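Local coordinates for protein succinylglutamate desuccinylase (Vibrio cholerae, PDB 2G9D) that probably hydrolyses N(2)-succinylglutamate to succinate and glutamate, the last step of arginine breakdown by the AST pathway, with one zinc ion per subunit, at residues A88-F93 with R138-N143; W150-H155 with L239-L244; T53-I58 with E146-H151. All blocks are in the same frame, centred on the assembly; numbering follows the deposited sequence.

Interaction 1: residues A88-F93 with R138-N143; sequences AERCLF and RQFFAN
Leu92 and Phe140 mark the nearest approach of the two backbones, with 7.8 Å between Leu92 CA and Phe140 CA. The contact is strand-to-helix packing in the zinc-dependent catalytic domain: helix 125-140 ends against strand 90-94, which pairs with strand 55-60. Phe140 closes that helix, and at Phe141 the chain leaves helical geometry. Alternation along the strand sends the CB atoms of Arg90 and Leu92 toward the helix end and that of Cys91 away from it.

Phe140 is the hub, and a large flat residue suits the place because it can be touched in several ways at once. The guanidinium of Arg90 lies flat over one ring face, its plane 21° from that of the ring. Arg90 CZ stands 3.8 Å from the centroid of the Phe140 ring and close to the ring normal, which makes this a stacked cation-pi pair. The torsions help: Arg90 CG is turned away from its own backbone N (chi1 -166°), and the bend at chi2 then carries the chain alongside the ring. At the ring edge, Phe140 CZ comes within 4.0 Å of Cys91 CA. Leu92 runs past the ring in the opposite direction, its CG 3.8 Å from Phe140 CD1, adding apolar contact.

Arginine gains more than the stack. Glu43 forms a salt bridge with NH2, a second partner that probably helps to fix the rotation of the guanidinium over the ring. The positive group also lies at the carbonyl end of the helix, where the dipole would probably favour it. There Arg90 NH1 donates to Phe140 O at 2.7 Å, a bent bond with 131° at the hydrogen whose acceptor lies well out of the guanidinium plane.

Interaction 2: residues W150-H155 with L239-L244; sequences WHLDLH and LAMRDL
Leu152 and Met241 meet tip to tip between strand 149-157 and the helix that runs over it, with Leu152 CD2 3.5 Å from Met241 CE. The helix lies nearly antiparallel to the strand, at 155° between the short segments. Their axes are 12.7 Å apart, so long side chains are needed to bridge the gap.

The aliphatic contacts come first. Met241, present as selenomethionine, starts with CG opposite its backbone N (chi1 -174°). Bends at chi2 and chi3 then swing CE back to the strand, although its CB does not point that way; a flexible, unbranched chain suits this task. The same CE lies 4.3 Å from Leu154 CD2, so it touches two alternate residues on one strand face. Leu244, one turn further along the helix, sends CD2 to within 3.8 Å of Leu152 CD2, again end to end.

One aromatic group takes part. The indole of Trp150 and the side chain of Leu244 cross obliquely, with Trp150 CZ3 3.5 Å from Leu244 CD1. Both methyls of Leu244 reach the benzo part of the ring, and Leu181 of helix 179-187 also touches this tryptophan.

Polar groups stay off this interface. Arg242 forms salt bridges with Asp79 and Asp238 instead, while His151, Asp153 and His155 alternate onto the other face of the strand. His155 is a predicted zinc ligand; its ND1 is hydrogen-bonded to Glu66 OE1, and Glu66 is another predicted ligand. An apolar, helix-covered face backing a strand that carries a predicted metal ligand fits the zinc-exopeptidase-like fold of the AspA/AstE family.

Interaction 3: residues T53-I58 with E146-H151; sequences TKNMVI and EHSRWH
Met56 and Trp150 lie side by side on one face of a parallel strand pair, pointing the same way, with Met56 CG 3.6 Å from Trp150 CB. The two are bridge partners and so share a face; the strands run only 7° apart. The selenium of Met56, a selenomethionine, stands 5.2 Å from the centroid of the five-membered ring of Trp150 in an oblique Met-aromatic contact.

Lys54, just before strand 55-58, crosses the same indole at a slant. Its chain runs out straight at chi2, bringing Lys54 CD 3.7 Å from Trp150 CE2; the bend at chi3 then leaves CE over one ring face, near the rim. Lysine suits a partly exposed place here: its methylenes pack on the indole while NZ makes a long, weak ion pair with Glu89.

On the face shared with Asn55 and Arg149, Val57 and His151 meet at an angle, the CB of Val57 3.4 Å from His151 CD2. With CG placed far from its backbone N (chi1 -173°), the His151 ring swings toward Val57, and Val57 O sits 3.7 Å above the middle of that ring. Phe203 packs edge-to-face with the same imidazole.

Main-chain bonds set the register that brings these side chains together. Asn55 gives its N-H to Ser148 O and accepts from Trp150 N at 2.9 Å; Val57 N then donates to Trp150 O at 2.8 Å, less straight, at 141°. Ser148 is small enough to pack its CB on Thr53 O, and its OG bonds to Asp145 O. Such neighbouring parallel strands, with helices on both faces, are characteristic of the alpha/beta catalytic domain of this zinc hydrolase family.

All three contacts are largely buried and belong to one catalytic domain. Interactions 1 and 3 lie closest, about 7 Å between centres: strand 55-60 is flanked by strand 90-94 and strand 149-157, and Met56 probably hydrogen-bonds to Arg90 and Leu92. Interactions 2 and 3 share Trp150 and His151 on strand 149-157, and Leu244 also packs on Met56. The chemistry follows position. Interaction 1, farthest from the chain's centre, mixes charge, ring and carbonyl at a helix end. Interaction 2, the most central, is purely apolar across the contact and backs the predicted metal site. Interaction 3 relies on main-chain bonds, with side chains packed on either face.

Interaction 1: residues A88-F93 with R138-N143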
loop_
_atom_site.group_PDB
_atom_site.type_symbol
_atom_site.label_atom_id
_atom_site.label_comp_id
_atom_site.label_asym_id
_atom_site.label_seq_id
_atom_site.Cartn_x
_atom_site.Cartn_y
_atom_site.Cartn_z
ATOM N N ALA A 88 -17.325 5.477 -10.453
ATOM C CA ALA A 88 -17.270 6.916 -10.700
ATOM C C ALA A 88 -15.837 7.389 -10.812
ATOM O O ALA A 88 -15.553 8.586 -10.711
ATOM C CB ALA A 88 -17.956 7.663 -9.571
ATOM N N GLU A 89 -14.927 6.450 -11.021
ATOM C CA GLU A 89 -13.529 6.809 -11.110
ATOM C C GLU A 89 -12.714 5.777 -11.839
ATOM O O GLU A 89 -12.657 4.612 -11.428
ATOM C CB GLU A 89 -12.934 7.000 -9.709
ATOM C CG GLU A 89 -13.068 8.407 -9.147
ATOM C CD GLU A 89 -14.218 8.547 -8.181
ATOM O OE1 GLU A 89 -14.455 9.682 -7.714
ATOM O OE2 GLU A 89 -14.874 7.522 -7.890
ATOM N N ARG A 90 -12.065 6.217 -12.914
ATOM C CA ARG A 90 -11.215 5.340 -13.708
ATOM C C ARG A 90 -10.144 4.707 -12.791
ATOM O O ARG A 90 -9.194 5.377 -12.373
ATOM C CB ARG A 90 -10.555 6.155 -14.822
ATOM C CG ARG A 90 -9.938 5.312 -15.885
ATOM C CD ARG A 90 -8.659 5.918 -16.395
ATOM N NE ARG A 90 -7.876 4.886 -17.055
ATOM C CZ ARG A 90 -6.736 5.103 -17.692
ATOM N NH1 ARG A 90 -6.238 6.328 -17.757
ATOM N NH2 ARG A 90 -6.100 4.093 -18.276
ATOM N N CYS A 91 -10.300 3.428 -12.470
ATOM C CA CYS A 91 -9.335 2.766 -11.598
ATOM C C CYS A 91 -8.833 1.399 -12.079
ATOM O O CYS A 91 -9.593 0.558 -12.572
ATOM C CB CYS A 91 -9.912 2.642 -10.182
ATOM S SG CYS A 91 -11.410 1.642 -10.080
ATOM N N LEU A 92 -7.530 1.204 -11.907
ATOM C CA LEU A 92 -6.831 -0.009 -12.305
ATOM C C LEU A 92 -6.605 -0.910 -11.075
ATOM O O LEU A 92 -5.881 -0.542 -10.152
ATOM C CB LEU A 92 -5.495 0.396 -12.927
ATOM C CG LEU A 92 -4.737 -0.604 -13.786
ATOM C CD1 LEU A 92 -5.604 -1.098 -14.929
ATOM C CD2 LEU A 92 -3.491 0.075 -14.298
ATOM N N PHE A 93 -7.232 -2.080 -11.057
ATOM C CA PHE A 93 -7.088 -2.993 -9.933
ATOM C C PHE A 93 -5.933 -3.951 -10.169
ATOM O O PHE A 93 -6.076 -4.950 -10.864
ATOM C CB PHE A 93 -8.393 -3.772 -9.700
ATOM C CG PHE A 93 -9.451 -2.987 -8.972
ATOM C CD1 PHE A 93 -10.206 -2.019 -9.631
ATOM C CD2 PHE A 93 -9.653 -3.174 -7.606
ATOM C CE1 PHE A 93 -11.144 -1.244 -8.944
ATOM C CE2 PHE A 93 -10.589 -2.405 -6.908
ATOM C CZ PHE A 93 -11.333 -1.434 -7.583
ATOM N N ARG A 138 2.624 3.727 -16.664
ATOM C CA ARG A 138 2.885 4.600 -17.808
ATOM C C ARG A 138 1.669 4.607 -18.734
ATOM O O ARG A 138 1.169 5.669 -19.100
ATOM C CB ARG A 138 4.130 4.106 -18.555
ATOM C CG ARG A 138 4.706 5.059 -19.596
ATOM C CD ARG A 138 4.094 4.834 -20.984
ATOM N NE ARG A 138 4.362 3.495 -21.519
ATOM C CZ ARG A 138 4.048 3.098 -22.753
ATOM N NH1 ARG A 138 4.328 1.860 -23.148
ATOM N NH2 ARG A 138 3.462 3.940 -23.596
ATOM N N GLN A 139 1.190 3.416 -19.094
ATOM C CA GLN A 139 0.031 3.276 -19.973
ATOM C C GLN A 139 -1.235 3.851 -19.351
ATOM O O GLN A 139 -2.073 4.421 -20.043
ATOM C CB GLN A 139 -0.226 1.804 -20.295
ATOM C CG GLN A 139 0.605 1.196 -21.425
ATOM C CD GLN A 139 0.006 1.442 -22.818
ATOM O OE1 GLN A 139 -1.208 1.298 -23.023
ATOM N NE2 GLN A 139 0.862 1.797 -23.782
ATOM N N PHE A 140 -1.373 3.694 -18.041
ATOM C CA PHE A 140 -2.555 4.166 -17.332
ATOM C C PHE A 140 -2.622 5.678 -17.224
ATOM O O PHE A 140 -3.574 6.283 -17.686
ATOM C CB PHE A 140 -2.591 3.555 -15.935
ATOM C CG PHE A 140 -3.876 3.786 -15.198
ATOM C CD1 PHE A 140 -4.912 2.866 -15.280
ATOM C CD2 PHE A 140 -4.041 4.906 -14.391
ATOM C CE1 PHE A 140 -6.092 3.055 -14.569
ATOM C CE2 PHE A 140 -5.212 5.100 -13.682
ATOM C CZ PHE A 140 -6.240 4.169 -13.770
ATOM N N PHE A 141 -1.615 6.289 -16.610
ATOM C CA PHE A 141 -1.613 7.740 -16.447
ATOM C C PHE A 141 -1.413 8.490 -17.745
ATOM O O PHE A 141 -0.764 9.529 -17.769
ATOM C CB PHE A 141 -0.533 8.182 -15.441
ATOM C CG PHE A 141 -0.879 7.881 -14.008
ATOM C CD1 PHE A 141 -2.123 8.215 -13.495
ATOM C CD2 PHE A 141 0.033 7.241 -13.182
ATOM C CE1 PHE A 141 -2.455 7.907 -12.180
ATOM C CE2 PHE A 141 -0.287 6.929 -11.860
ATOM C CZ PHE A 141 -1.532 7.260 -11.358
ATOM N N ALA A 142 -1.988 7.974 -18.820
ATOM C CA ALA A 142 -1.843 8.611 -20.120
ATOM C C ALA A 142 -2.879 9.705 -20.386
ATOM O O ALA A 142 -4.098 9.484 -20.286
ATOM C CB ALA A 142 -1.904 7.561 -21.219
ATOM N N ASN A 143 -2.362 10.882 -20.738
ATOM C CA ASN A 143 -3.183 12.048 -21.036
ATOM C C ASN A 143 -3.966 12.514 -19.824
ATOM O O ASN A 143 -4.841 13.371 -19.931
ATOM C CB ASN A 143 -4.143 11.736 -22.190
ATOM C CG ASN A 143 -3.452 11.745 -23.534
ATOM O OD1 ASN A 143 -3.319 10.710 -24.187
ATOM N ND2 ASN A 143 -2.994 12.920 -23.950
#

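Interaction 2: residues W150-H155 with L239-L244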
loop_
_atom_site.group_PDB
_atom_site.type_symbol
_atom_site.label_atom_id
_atom_site.label_comp_id
_atom_site.label_asym_id
_atom_site.label_seq_id
_atom_site.Cartn_x
_atom_site.Cartn_y
_atom_site.Cartn_z
ATOM N N TRP A 150 -4.331 8.977 -8.110
ATOM C CA TRP A 150 -4.270 8.353 -6.806
ATOM C C TRP A 150 -3.633 6.998 -6.933
ATOM O O TRP A 150 -3.771 6.341 -7.960
ATOM C CB TRP A 150 -5.690 8.152 -6.247
ATOM C CG TRP A 150 -6.330 9.379 -5.714
ATOM C CD1 TRP A 150 -6.404 10.600 -6.323
ATOM C CD2 TRP A 150 -6.958 9.523 -4.447
ATOM N NE1 TRP A 150 -7.031 11.503 -5.504
ATOM C CE2 TRP A 150 -7.377 10.871 -4.340
ATOM C CE3 TRP A 150 -7.190 8.658 -3.380
ATOM C CZ2 TRP A 150 -8.031 11.362 -3.218
ATOM C CZ3 TRP A 150 -7.833 9.146 -2.266
ATOM C CH2 TRP A 150 -8.241 10.490 -2.190
ATOM N N HIS A 151 -2.956 6.564 -5.878
ATOM C CA HIS A 151 -2.353 5.257 -5.904
ATOM C C HIS A 151 -2.274 4.653 -4.518
ATOM O O HIS A 151 -1.457 5.047 -3.701
ATOM C CB HIS A 151 -0.979 5.319 -6.529
ATOM C CG HIS A 151 -0.379 3.975 -6.733
ATOM N ND1 HIS A 151 -0.079 3.138 -5.684
ATOM C CD2 HIS A 151 -0.064 3.297 -7.858
ATOM C CE1 HIS A 151 0.397 1.999 -6.152
ATOM N NE2 HIS A 151 0.417 2.069 -7.471
ATOM N N LEU A 152 -3.138 3.677 -4.271
ATOM C CA LEU A 152 -3.217 3.001 -2.989
ATOM C C LEU A 152 -2.745 1.567 -3.020
ATOM O O LEU A 152 -3.452 0.673 -3.491
ATOM C CB LEU A 152 -4.648 3.033 -2.474
ATOM C CG LEU A 152 -5.088 4.266 -1.683
ATOM C CD1 LEU A 152 -4.433 5.543 -2.190
ATOM C CD2 LEU A 152 -6.599 4.352 -1.779
ATOM N N ASP A 153 -1.548 1.356 -2.481
ATOM C CA ASP A 153 -0.940 0.034 -2.410
ATOM C C ASP A 153 -1.372 -0.614 -1.081
ATOM O O ASP A 153 -1.048 -0.111 0.003
ATOM C CB ASP A 153 0.580 0.170 -2.491
ATOM C CG ASP A 153 1.247 -1.108 -2.933
ATOM O OD1 ASP A 153 2.469 -1.086 -3.167
ATOM O OD2 ASP A 153 0.552 -2.140 -3.050
ATOM N N LEU A 154 -2.108 -1.721 -1.169
ATOM C CA LEU A 154 -2.620 -2.387 0.028
ATOM C C LEU A 154 -1.762 -3.563 0.482
ATOM O O LEU A 154 -1.428 -4.448 -0.304
ATOM C CB LEU A 154 -4.061 -2.858 -0.220
ATOM C CG LEU A 154 -4.956 -2.090 -1.210
ATOM C CD1 LEU A 154 -6.312 -2.804 -1.274
ATOM C CD2 LEU A 154 -5.146 -0.639 -0.791
ATOM N N HIS A 155 -1.422 -3.575 1.764
ATOM C CA HIS A 155 -0.572 -4.622 2.327
ATOM C C HIS A 155 -1.020 -5.003 3.737
ATOM O O HIS A 155 -2.038 -4.527 4.257
ATOM C CB HIS A 155 0.884 -4.137 2.450
ATOM C CG HIS A 155 1.515 -3.704 1.168
ATOM N ND1 HIS A 155 2.379 -4.510 0.458
ATOM C CD2 HIS A 155 1.463 -2.528 0.498
ATOM C CE1 HIS A 155 2.835 -3.848 -0.590
ATOM N NE2 HIS A 155 2.295 -2.642 -0.590
ATOM N N LEU A 239 -15.473 0.176 3.642
ATOM C CA LEU A 239 -16.527 1.120 3.310
ATOM C C LEU A 239 -15.876 2.329 2.651
ATOM O O LEU A 239 -16.315 2.806 1.612
ATOM C CB LEU A 239 -17.290 1.553 4.570
ATOM C CG LEU A 239 -18.704 0.983 4.763
ATOM C CD1 LEU A 239 -18.659 -0.531 4.768
ATOM C CD2 LEU A 239 -19.292 1.489 6.072
ATOM N N ALA A 240 -14.797 2.804 3.254
ATOM C CA ALA A 240 -14.092 3.967 2.739
ATOM C C ALA A 240 -13.756 3.847 1.265
ATOM O O ALA A 240 -14.064 4.753 0.494
ATOM C CB ALA A 240 -12.820 4.209 3.545
HETATM N N MSE A 241 -13.113 2.745 0.885
HETATM C CA MSE A 241 -12.718 2.522 -0.498
HETATM C C MSE A 241 -13.911 2.634 -1.414
HETATM O O MSE A 241 -13.871 3.330 -2.430
HETATM C CB MSE A 241 -12.098 1.139 -0.657
HETATM C CG MSE A 241 -11.524 0.878 -2.044
HETATM SE SE MSE A 241 -10.174 2.237 -2.516
HETATM C CE MSE A 241 -8.775 1.689 -1.257
ATOM N N ARG A 242 -14.979 1.935 -1.041
ATOM C CA ARG A 242 -16.208 1.934 -1.815
ATOM C C ARG A 242 -16.686 3.341 -2.042
ATOM O O ARG A 242 -17.118 3.677 -3.132
ATOM C CB ARG A 242 -17.277 1.118 -1.102
ATOM C CG ARG A 242 -16.955 -0.348 -1.093
ATOM C CD ARG A 242 -17.735 -1.111 -0.056
ATOM N NE ARG A 242 -17.446 -2.546 -0.150
ATOM C CZ ARG A 242 -17.764 -3.328 -1.189
ATOM N NH1 ARG A 242 -18.390 -2.835 -2.253
ATOM N NH2 ARG A 242 -17.453 -4.615 -1.173
ATOM N N ASP A 243 -16.601 4.179 -1.019
ATOM C CA ASP A 243 -17.032 5.560 -1.174
ATOM C C ASP A 243 -16.039 6.263 -2.117
ATOM O O ASP A 243 -16.416 7.116 -2.927
ATOM C CB ASP A 243 -17.083 6.252 0.193
ATOM C CG ASP A 243 -17.929 5.488 1.213
ATOM O OD1 ASP A 243 -19.151 5.340 1.017
ATOM O OD2 ASP A 243 -17.369 5.021 2.223
ATOM N N LEU A 244 -14.774 5.857 -2.035
ATOM C CA LEU A 244 -13.721 6.436 -2.861
ATOM C C LEU A 244 -13.909 6.188 -4.347
ATOM O O LEU A 244 -13.630 7.075 -5.159
ATOM C CB LEU A 244 -12.349 5.903 -2.448
ATOM C CG LEU A 244 -11.182 6.648 -3.117
ATOM C CD1 LEU A 244 -11.167 8.128 -2.685
ATOM C CD2 LEU A 244 -9.863 5.958 -2.766
#

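Interaction 3: residues T53-I58 with E146-H151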
loop_
_atom_site.group_PDB
_atom_site.type_symbol
_atom_site.label_atom_id
_atom_site.label_comp_id
_atom_site.label_asym_id
_atom_site.label_seq_id
_atom_site.Cartn_x
_atom_site.Cartn_y
_atom_site.Cartn_z
ATOM N N THR A 53 -12.958 13.690 -12.558
ATOM C CA THR A 53 -12.884 12.282 -12.191
ATOM C C THR A 53 -11.449 11.969 -11.830
ATOM O O THR A 53 -10.521 12.634 -12.296
ATOM C CB THR A 53 -13.317 11.355 -13.334
ATOM O OG1 THR A 53 -14.690 11.597 -13.658
ATOM C CG2 THR A 53 -13.153 9.910 -12.918
ATOM N N LYS A 54 -11.272 10.957 -10.994
ATOM C CA LYS A 54 -9.947 10.560 -10.551
ATOM C C LYS A 54 -9.463 9.271 -11.209
ATOM O O LYS A 54 -10.259 8.443 -11.640
ATOM C CB LYS A 54 -9.951 10.430 -9.022
ATOM C CG LYS A 54 -10.217 11.776 -8.305
ATOM C CD LYS A 54 -10.074 11.692 -6.783
ATOM C CE LYS A 54 -11.351 11.215 -6.149
ATOM N NZ LYS A 54 -12.452 12.157 -6.499
ATOM N N ASN A 55 -8.149 9.128 -11.314
ATOM C CA ASN A 55 -7.551 7.942 -11.904
ATOM C C ASN A 55 -6.755 7.348 -10.780
ATOM O O ASN A 55 -5.654 7.796 -10.461
ATOM C CB ASN A 55 -6.660 8.329 -13.070
ATOM C CG ASN A 55 -7.450 8.939 -14.207
ATOM O OD1 ASN A 55 -8.346 8.298 -14.759
ATOM N ND2 ASN A 55 -7.136 10.186 -14.551
HETATM N N MSE A 56 -7.363 6.343 -10.172
HETATM C CA MSE A 56 -6.805 5.668 -9.026
HETATM C C MSE A 56 -6.242 4.314 -9.371
HETATM O O MSE A 56 -6.774 3.612 -10.222
HETATM C CB MSE A 56 -7.885 5.500 -7.951
HETATM C CG MSE A 56 -8.723 6.742 -7.700
HETATM SE SE MSE A 56 -10.129 6.451 -6.388
HETATM C CE MSE A 56 -10.840 4.771 -7.067
ATOM N N VAL A 57 -5.151 3.967 -8.694
ATOM C CA VAL A 57 -4.503 2.681 -8.869
ATOM C C VAL A 57 -4.496 2.006 -7.510
ATOM O O VAL A 57 -3.672 2.317 -6.660
ATOM C CB VAL A 57 -3.048 2.818 -9.413
ATOM C CG1 VAL A 57 -2.324 1.500 -9.302
ATOM C CG2 VAL A 57 -3.093 3.241 -10.885
ATOM N N ILE A 58 -5.465 1.120 -7.305
ATOM C CA ILE A 58 -5.600 0.358 -6.068
ATOM C C ILE A 58 -4.861 -0.931 -6.383
ATOM O O ILE A 58 -5.237 -1.639 -7.297
ATOM C CB ILE A 58 -7.100 0.037 -5.752
ATOM C CG1 ILE A 58 -7.852 1.315 -5.377
ATOM C CG2 ILE A 58 -7.206 -0.940 -4.591
ATOM C CD1 ILE A 58 -8.090 2.240 -6.516
ATOM N N GLU A 146 -2.192 14.963 -12.978
ATOM C CA GLU A 146 -1.771 14.692 -11.612
ATOM C C GLU A 146 -2.782 15.093 -10.531
ATOM O O GLU A 146 -2.925 14.407 -9.517
ATOM C CB GLU A 146 -0.409 15.354 -11.343
ATOM C CG GLU A 146 -0.147 16.668 -12.065
ATOM C CD GLU A 146 -1.273 17.676 -11.908
ATOM O OE1 GLU A 146 -2.144 17.744 -12.804
ATOM O OE2 GLU A 146 -1.298 18.402 -10.891
ATOM N N HIS A 147 -3.494 16.188 -10.749
ATOM C CA HIS A 147 -4.472 16.637 -9.773
ATOM C C HIS A 147 -5.522 15.553 -9.475
ATOM O O HIS A 147 -6.212 15.598 -8.446
ATOM C CB HIS A 147 -5.163 17.911 -10.278
ATOM C CG HIS A 147 -6.207 17.665 -11.328
ATOM N ND1 HIS A 147 -5.925 17.083 -12.546
ATOM C CD2 HIS A 147 -7.538 17.920 -11.333
ATOM C CE1 HIS A 147 -7.037 16.990 -13.257
ATOM N NE2 HIS A 147 -8.030 17.491 -12.543
ATOM N N SER A 148 -5.621 14.570 -10.363
ATOM C CA SER A 148 -6.602 13.502 -10.203
ATOM C C SER A 148 -5.993 12.101 -10.119
ATOM O O SER A 148 -6.690 11.100 -10.327
ATOM C CB SER A 148 -7.585 13.547 -11.372
ATOM O OG SER A 148 -6.903 13.323 -12.598
ATOM N N ARG A 149 -4.706 12.021 -9.808
ATOM C CA ARG A 149 -4.053 10.728 -9.733
ATOM C C ARG A 149 -3.874 10.199 -8.317
ATOM O O ARG A 149 -3.329 10.861 -7.444
ATOM C CB ARG A 149 -2.723 10.808 -10.447
ATOM C CG ARG A 149 -2.870 11.082 -11.920
ATOM C CD ARG A 149 -1.511 11.346 -12.489
ATOM N NE ARG A 149 -1.502 11.499 -13.933
ATOM C CZ ARG A 149 -0.653 12.296 -14.562
ATOM N NH1 ARG A 149 0.232 12.997 -13.859
ATOM N NH2 ARG A 149 -0.684 12.387 -15.885
ATOM N N TRP A 150 -4.331 8.977 -8.110
ATOM C CA TRP A 150 -4.270 8.353 -6.806
ATOM C C TRP A 150 -3.633 6.998 -6.933
ATOM O O TRP A 150 -3.771 6.341 -7.960
ATOM C CB TRP A 150 -5.690 8.152 -6.247
ATOM C CG TRP A 150 -6.330 9.379 -5.714
ATOM C CD1 TRP A 150 -6.404 10.600 -6.323
ATOM C CD2 TRP A 150 -6.958 9.523 -4.447
ATOM N NE1 TRP A 150 -7.031 11.503 -5.504
ATOM C CE2 TRP A 150 -7.377 10.871 -4.340
ATOM C CE3 TRP A 150 -7.190 8.658 -3.380
ATOM C CZ2 TRP A 150 -8.031 11.362 -3.218
ATOM C CZ3 TRP A 150 -7.833 9.146 -2.266
ATOM C CH2 TRP A 150 -8.241 10.490 -2.190
ATOM N N HIS A 151 -2.956 6.564 -5.878
ATOM C CA HIS A 151 -2.353 5.257 -5.904
ATOM C C HIS A 151 -2.274 4.653 -4.518
ATOM O O HIS A 151 -1.457 5.047 -3.701
ATOM C CB HIS A 151 -0.979 5.319 -6.529
ATOM C CG HIS A 151 -0.379 3.975 -6.733
ATOM N ND1 HIS A 151 -0.079 3.138 -5.684
ATOM C CD2 HIS A 151 -0.064 3.297 -7.858
ATOM C CE1 HIS A 151 0.397 1.999 -6.152
ATOM N NE2 HIS A 151 0.417 2.069 -7.471
#